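Prolyl oligopeptidase (Novosphingobium capsulatum, PDB 1YR2) probably cleaves oligopeptides as a serine endopeptidase, cutting after proline and, much less readily, after alanine. Local coordinates at residues A[66-69]-A[73-76]; A[605-610]-A[615-620]. All coordinates share one frame; numbering follows the deposited sequence.

Interaction 1. Residues A[66-69]-A[73-76]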
loop_
_atom_site.group_PDB
_atom_site.type_symbol
_atom_site.label_atom_id
_atom_site.label_comp_id
_atom_site.label_asym_id
_atom_site.label_seq_id
_atom_site.Cartn_x
_atom_site.Cartn_y
_atom_site.Cartn_z
ATOM N N ALA A 66 25.295 5.938 20.380
ATOM C CA ALA A 66 24.830 5.447 21.676
ATOM C C ALA A 66 23.368 5.795 21.908
ATOM O O ALA A 66 22.849 6.772 21.362
ATOM C CB ALA A 66 25.679 5.974 22.814
ATOM N N ASP A 67 22.695 4.943 22.700
ATOM C CA ASP A 67 21.258 5.105 22.985
ATOM C C ASP A 67 20.978 6.417 23.774
ATOM O O ASP A 67 21.494 6.629 24.861
ATOM C CB ASP A 67 20.783 3.855 23.768
ATOM C CG ASP A 67 19.302 3.662 23.735
ATOM O OD1 ASP A 67 18.544 4.579 24.126
ATOM O OD2 ASP A 67 18.799 2.591 23.320
ATOM N N VAL A 68 20.112 7.270 23.237
ATOM C CA VAL A 68 19.768 8.532 23.860
ATOM C C VAL A 68 19.182 8.345 25.266
ATOM O O VAL A 68 19.279 9.241 26.079
ATOM C CB VAL A 68 18.773 9.336 22.993
ATOM C CG1 VAL A 68 17.374 8.777 23.110
ATOM C CG2 VAL A 68 18.812 10.802 23.346
ATOM N N ARG A 69 18.573 7.191 25.531
ATOM C CA ARG A 69 17.976 6.943 26.846
ATOM C C ARG A 69 18.987 6.647 27.953
ATOM O O ARG A 69 18.640 6.745 29.139
ATOM C CB ARG A 69 16.974 5.801 26.756
ATOM C CG ARG A 69 15.838 6.088 25.838
ATOM C CD ARG A 69 15.030 4.884 25.495
ATOM N NE ARG A 69 15.776 3.901 24.729
ATOM C CZ ARG A 69 15.295 2.727 24.373
ATOM N NH1 ARG A 69 14.066 2.363 24.722
ATOM N NH2 ARG A 69 16.043 1.898 23.668
ATOM N N LYS A 73 25.678 12.232 26.817
ATOM C CA LYS A 73 26.286 13.028 25.753
ATOM C C LYS A 73 25.301 13.111 24.576
ATOM O O LYS A 73 25.023 14.189 24.088
ATOM C CB LYS A 73 27.656 12.473 25.297
ATOM C CG LYS A 73 28.825 13.491 25.354
ATOM C CD LYS A 73 30.206 12.902 24.815
ATOM C CE LYS A 73 31.018 13.909 23.884
ATOM N NZ LYS A 73 31.337 13.389 22.479
ATOM N N VAL A 74 24.748 11.974 24.171
ATOM C CA VAL A 74 23.771 11.926 23.053
ATOM C C VAL A 74 22.493 12.700 23.439
ATOM O O VAL A 74 21.960 13.486 22.659
ATOM C CB VAL A 74 23.455 10.458 22.636
ATOM C CG1 VAL A 74 22.381 10.401 21.578
ATOM C CG2 VAL A 74 24.712 9.751 22.115
ATOM N N ALA A 75 22.033 12.517 24.668
ATOM C CA ALA A 75 20.828 13.187 25.130
ATOM C C ALA A 75 21.019 14.697 25.037
ATOM O O ALA A 75 20.125 15.385 24.628
ATOM C CB ALA A 75 20.481 12.773 26.558
ATOM N N ALA A 76 22.193 15.188 25.395
ATOM C CA ALA A 76 22.464 16.629 25.410
ATOM C C ALA A 76 22.487 17.163 23.976
ATOM O O ALA A 76 21.963 18.228 23.697
ATOM C CB ALA A 76 23.812 16.926 26.100
#
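On either side of Val68 in the sequence, which itself touches Val74 and Ala75, two flat groups are turned to one another: the Asp67 carboxylate lies at the edge of the Arg69 guanidinium and in its plane, a side-on grip with one nitrogen to each oxygen. Arg69 NE gives a nearly straight bond (174°) to Asp67 OD1. Arg69 NH2 completes the salt bridge at 2.9 Å from Asp67 OD2, and both bonds fall on syn lone pairs. The anti lone pair of Asp67 OD1 takes the backbone N of Arg69 at 3.0 Å, closing an Asx turn, so that three bonds fix the carboxylate's rotation. Together they tie residues 67-69 into a turn shortly before helix 72-89, while Asp67 and Arg69 take no part in the apolar contact. Asp71, just ahead of the helix, bonds the backbone N of Val74. Apolar contacts make the closure itself. With CG1 anti to the backbone N (chi1 175°), Val74 turns both methyls to 66-68. Val74 CG2 sits 3.6 Å from Ala66 O and also touches Ala66 CB. The other methyl, Val74 CG1, meets Ala66 O as well and reaches Val68 CA at 3.9 Å. Val68 answers with CG2, its branch anti to the backbone N, which lies against the helix backbone 3.6 Å from Ala75 CA. Alongside, the methyl of Ala75 meets the carbonyl O of Val68. Val68 also rests on Asp656 and Thr657, in the loop that follows strand 649-654 of the hydrolase sheet.

Interaction 2. Residues A[605-610]-A[615-620]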
loop_
_atom_site.group_PDB
_atom_site.type_symbol
_atom_site.label_atom_id
_atom_site.label_comp_id
_atom_site.label_asym_id
_atom_site.label_seq_id
_atom_site.Cartn_x
_atom_site.Cartn_y
_atom_site.Cartn_z
ATOM N N LEU A 605 28.534 1.794 5.846
ATOM C CA LEU A 605 29.625 0.927 6.240
ATOM C C LEU A 605 29.321 0.186 7.534
ATOM O O LEU A 605 29.961 -0.834 7.800
ATOM C CB LEU A 605 30.944 1.706 6.380
ATOM C CG LEU A 605 31.375 2.505 5.165
ATOM C CD1 LEU A 605 32.786 3.113 5.449
ATOM C CD2 LEU A 605 31.370 1.648 3.960
ATOM N N ARG A 606 28.369 0.716 8.324
ATOM C CA ARG A 606 28.058 0.171 9.634
ATOM C C ARG A 606 26.579 -0.226 9.821
ATOM O O ARG A 606 26.151 -0.517 10.940
ATOM C CB ARG A 606 28.472 1.189 10.708
ATOM C CG ARG A 606 29.969 1.341 10.850
ATOM C CD ARG A 606 30.378 2.407 11.843
ATOM N NE ARG A 606 29.919 2.107 13.205
ATOM C CZ ARG A 606 30.443 1.182 13.988
ATOM N NH1 ARG A 606 31.442 0.416 13.592
ATOM N NH2 ARG A 606 29.965 1.011 15.195
ATOM N N PHE A 607 25.803 -0.262 8.753
ATOM C CA PHE A 607 24.340 -0.483 8.862
ATOM C C PHE A 607 24.004 -1.844 9.472
ATOM O O PHE A 607 23.033 -1.983 10.230
ATOM C CB PHE A 607 23.654 -0.353 7.501
ATOM C CG PHE A 607 23.952 -1.482 6.574
ATOM C CD1 PHE A 607 23.207 -2.636 6.633
ATOM C CD2 PHE A 607 24.959 -1.399 5.633
ATOM C CE1 PHE A 607 23.469 -3.687 5.807
ATOM C CE2 PHE A 607 25.221 -2.448 4.818
ATOM C CZ PHE A 607 24.485 -3.618 4.932
ATOM N N ASP A 608 24.859 -2.811 9.219
ATOM C CA ASP A 608 24.654 -4.156 9.736
ATOM C C ASP A 608 25.108 -4.389 11.187
ATOM O O ASP A 608 24.998 -5.508 11.685
ATOM C CB ASP A 608 25.274 -5.171 8.802
ATOM C CG ASP A 608 26.787 -5.173 8.846
ATOM O OD1 ASP A 608 27.433 -4.119 9.122
ATOM O OD2 ASP A 608 27.406 -6.202 8.543
ATOM N N GLN A 609 25.591 -3.343 11.856
ATOM C CA GLN A 609 26.001 -3.412 13.255
ATOM C C GLN A 609 24.842 -3.152 14.188
ATOM O O GLN A 609 25.012 -3.216 15.391
ATOM C CB GLN A 609 27.063 -2.353 13.585
ATOM C CG GLN A 609 28.230 -2.261 12.592
ATOM C CD GLN A 609 29.415 -3.115 12.950
ATOM O OE1 GLN A 609 29.386 -3.841 13.927
ATOM N NE2 GLN A 609 30.476 -3.013 12.160
ATOM N N PHE A 610 23.680 -2.788 13.655
ATOM C CA PHE A 610 22.580 -2.376 14.523
ATOM C C PHE A 610 21.356 -3.243 14.387
ATOM O O PHE A 610 21.188 -3.988 13.391
ATOM C CB PHE A 610 22.239 -0.897 14.313
ATOM C CG PHE A 610 23.426 -0.001 14.377
ATOM C CD1 PHE A 610 23.959 0.387 15.605
ATOM C CD2 PHE A 610 24.032 0.440 13.211
ATOM C CE1 PHE A 610 25.063 1.196 15.652
ATOM C CE2 PHE A 610 25.134 1.273 13.269
ATOM C CZ PHE A 610 25.644 1.646 14.483
ATOM N N TYR A 615 19.718 -7.732 8.136
ATOM C CA TYR A 615 18.811 -8.295 7.134
ATOM C C TYR A 615 18.913 -7.535 5.790
ATOM O O TYR A 615 18.547 -8.047 4.763
ATOM C CB TYR A 615 17.340 -8.352 7.665
ATOM C CG TYR A 615 17.152 -9.449 8.664
ATOM C CD1 TYR A 615 17.083 -10.761 8.235
ATOM C CD2 TYR A 615 17.142 -9.204 10.037
ATOM C CE1 TYR A 615 16.974 -11.777 9.096
ATOM C CE2 TYR A 615 17.024 -10.246 10.938
ATOM C CZ TYR A 615 16.961 -11.546 10.448
ATOM O OH TYR A 615 16.827 -12.654 11.279
ATOM N N TRP A 616 19.453 -6.339 5.792
ATOM C CA TRP A 616 19.514 -5.550 4.561
ATOM C C TRP A 616 20.668 -5.889 3.636
ATOM O O TRP A 616 20.749 -5.297 2.566
ATOM C CB TRP A 616 19.601 -4.073 4.896
ATOM C CG TRP A 616 18.477 -3.612 5.707
ATOM C CD1 TRP A 616 17.226 -4.138 5.786
ATOM C CD2 TRP A 616 18.507 -2.506 6.583
ATOM N NE1 TRP A 616 16.469 -3.415 6.680
ATOM C CE2 TRP A 616 17.236 -2.404 7.182
ATOM C CE3 TRP A 616 19.494 -1.584 6.943
ATOM C CZ2 TRP A 616 16.935 -1.435 8.119
ATOM C CZ3 TRP A 616 19.180 -0.609 7.906
ATOM C CH2 TRP A 616 17.933 -0.543 8.461
ATOM N N VAL A 617 21.561 -6.788 4.058
ATOM C CA VAL A 617 22.653 -7.240 3.213
ATOM C C VAL A 617 22.187 -7.809 1.896
ATOM O O VAL A 617 22.925 -7.747 0.928
ATOM C CB VAL A 617 23.604 -8.252 3.912
ATOM C CG1 VAL A 617 24.318 -7.620 5.123
ATOM C CG2 VAL A 617 22.898 -9.565 4.264
ATOM N N ASP A 618 20.958 -8.317 1.814
ATOM C CA ASP A 618 20.459 -8.875 0.543
ATOM C C ASP A 618 20.365 -7.836 -0.563
ATOM O O ASP A 618 20.550 -8.152 -1.743
ATOM C CB ASP A 618 19.077 -9.546 0.716
ATOM C CG ASP A 618 19.161 -11.074 0.887
ATOM O OD1 ASP A 618 20.261 -11.713 0.913
ATOM O OD2 ASP A 618 18.125 -11.722 1.119
ATOM N N ASP A 619 20.105 -6.578 -0.205
ATOM C CA ASP A 619 20.163 -5.526 -1.207
ATOM C C ASP A 619 21.478 -4.771 -1.202
ATOM O O ASP A 619 21.905 -4.281 -2.242
ATOM C CB ASP A 619 19.080 -4.480 -0.948
ATOM C CG ASP A 619 17.839 -4.716 -1.792
ATOM O OD1 ASP A 619 17.391 -5.889 -1.880
ATOM O OD2 ASP A 619 17.287 -3.789 -2.418
ATOM N N TYR A 620 22.074 -4.570 -0.029
ATOM C CA TYR A 620 23.237 -3.662 0.093
ATOM C C TYR A 620 24.617 -4.299 -0.029
ATOM O O TYR A 620 25.608 -3.629 -0.315
ATOM C CB TYR A 620 23.149 -2.948 1.458
ATOM C CG TYR A 620 21.980 -1.999 1.631
ATOM C CD1 TYR A 620 21.297 -1.451 0.542
ATOM C CD2 TYR A 620 21.547 -1.645 2.901
ATOM C CE1 TYR A 620 20.223 -0.520 0.706
ATOM C CE2 TYR A 620 20.493 -0.734 3.087
ATOM C CZ TYR A 620 19.849 -0.172 1.992
ATOM O OH TYR A 620 18.827 0.702 2.206
#
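The ring of Phe607 reaches out from its short 3-10 turn into a pocket formed by Trp616, Val617 and Tyr620, a case of one aromatic side chain joining two neighbouring turns of chain. Beyond CB, CG stands between the backbone N and the carbonyl carbon (chi1 71°), which aims the ring at the other segment. Phe607 CD1 then approaches Trp616 CE3 obliquely at 3.9 Å. One atom further, Phe607 CE1 lies 4.0 Å from Trp616 CB and also beneath Tyr620 CD2, which stands over the ring's centre. At the tip, Phe607 CZ meets Tyr620 CB at 3.8 Å and also touches Val617 CG1, whereas CE2 on the far flank touches the same Tyr620 CB. Phe607 and Tyr620 thus form a T-shaped pair with planes at 82°. With alanine in place of Phe607, the space among Trp616, Val617 and Tyr620 is likely to be left unfilled and the Tyr620 edge to lose the face it rests on. Tyr620 is held at its other end as well, its OH hydrogen-bonded to Asn576 OD1, in a GxSxG sequence consistent with the nucleophile elbow, while Phe498 packs edge-to-face with its ring. Trp616 and Tyr620 correspond to aromatic residues that line the S1 proline pocket in related prolyl oligopeptidases, so Phe607 probably backs that pocket wall from behind.

Interaction 1 comes first along the chain, joining the start of helix 72-89 to the loop before it; interaction 2 follows more than 500 residues later, between strand 594-598 and helix 626-633. The blades of the beta-propeller are strung between them. In space their centres are nonetheless only about 23 Å apart and their nearest atoms about 7 Å. The two do not touch, but Glu65, one residue ahead of 66-69, is salt-bridged to Arg606 and touched by Phe610. Together with Val68 on the loop after strand 649-654, this binds the N-terminal region to the hydrolase domain, illustrating how residues before and after an inserted propeller come together in one globule.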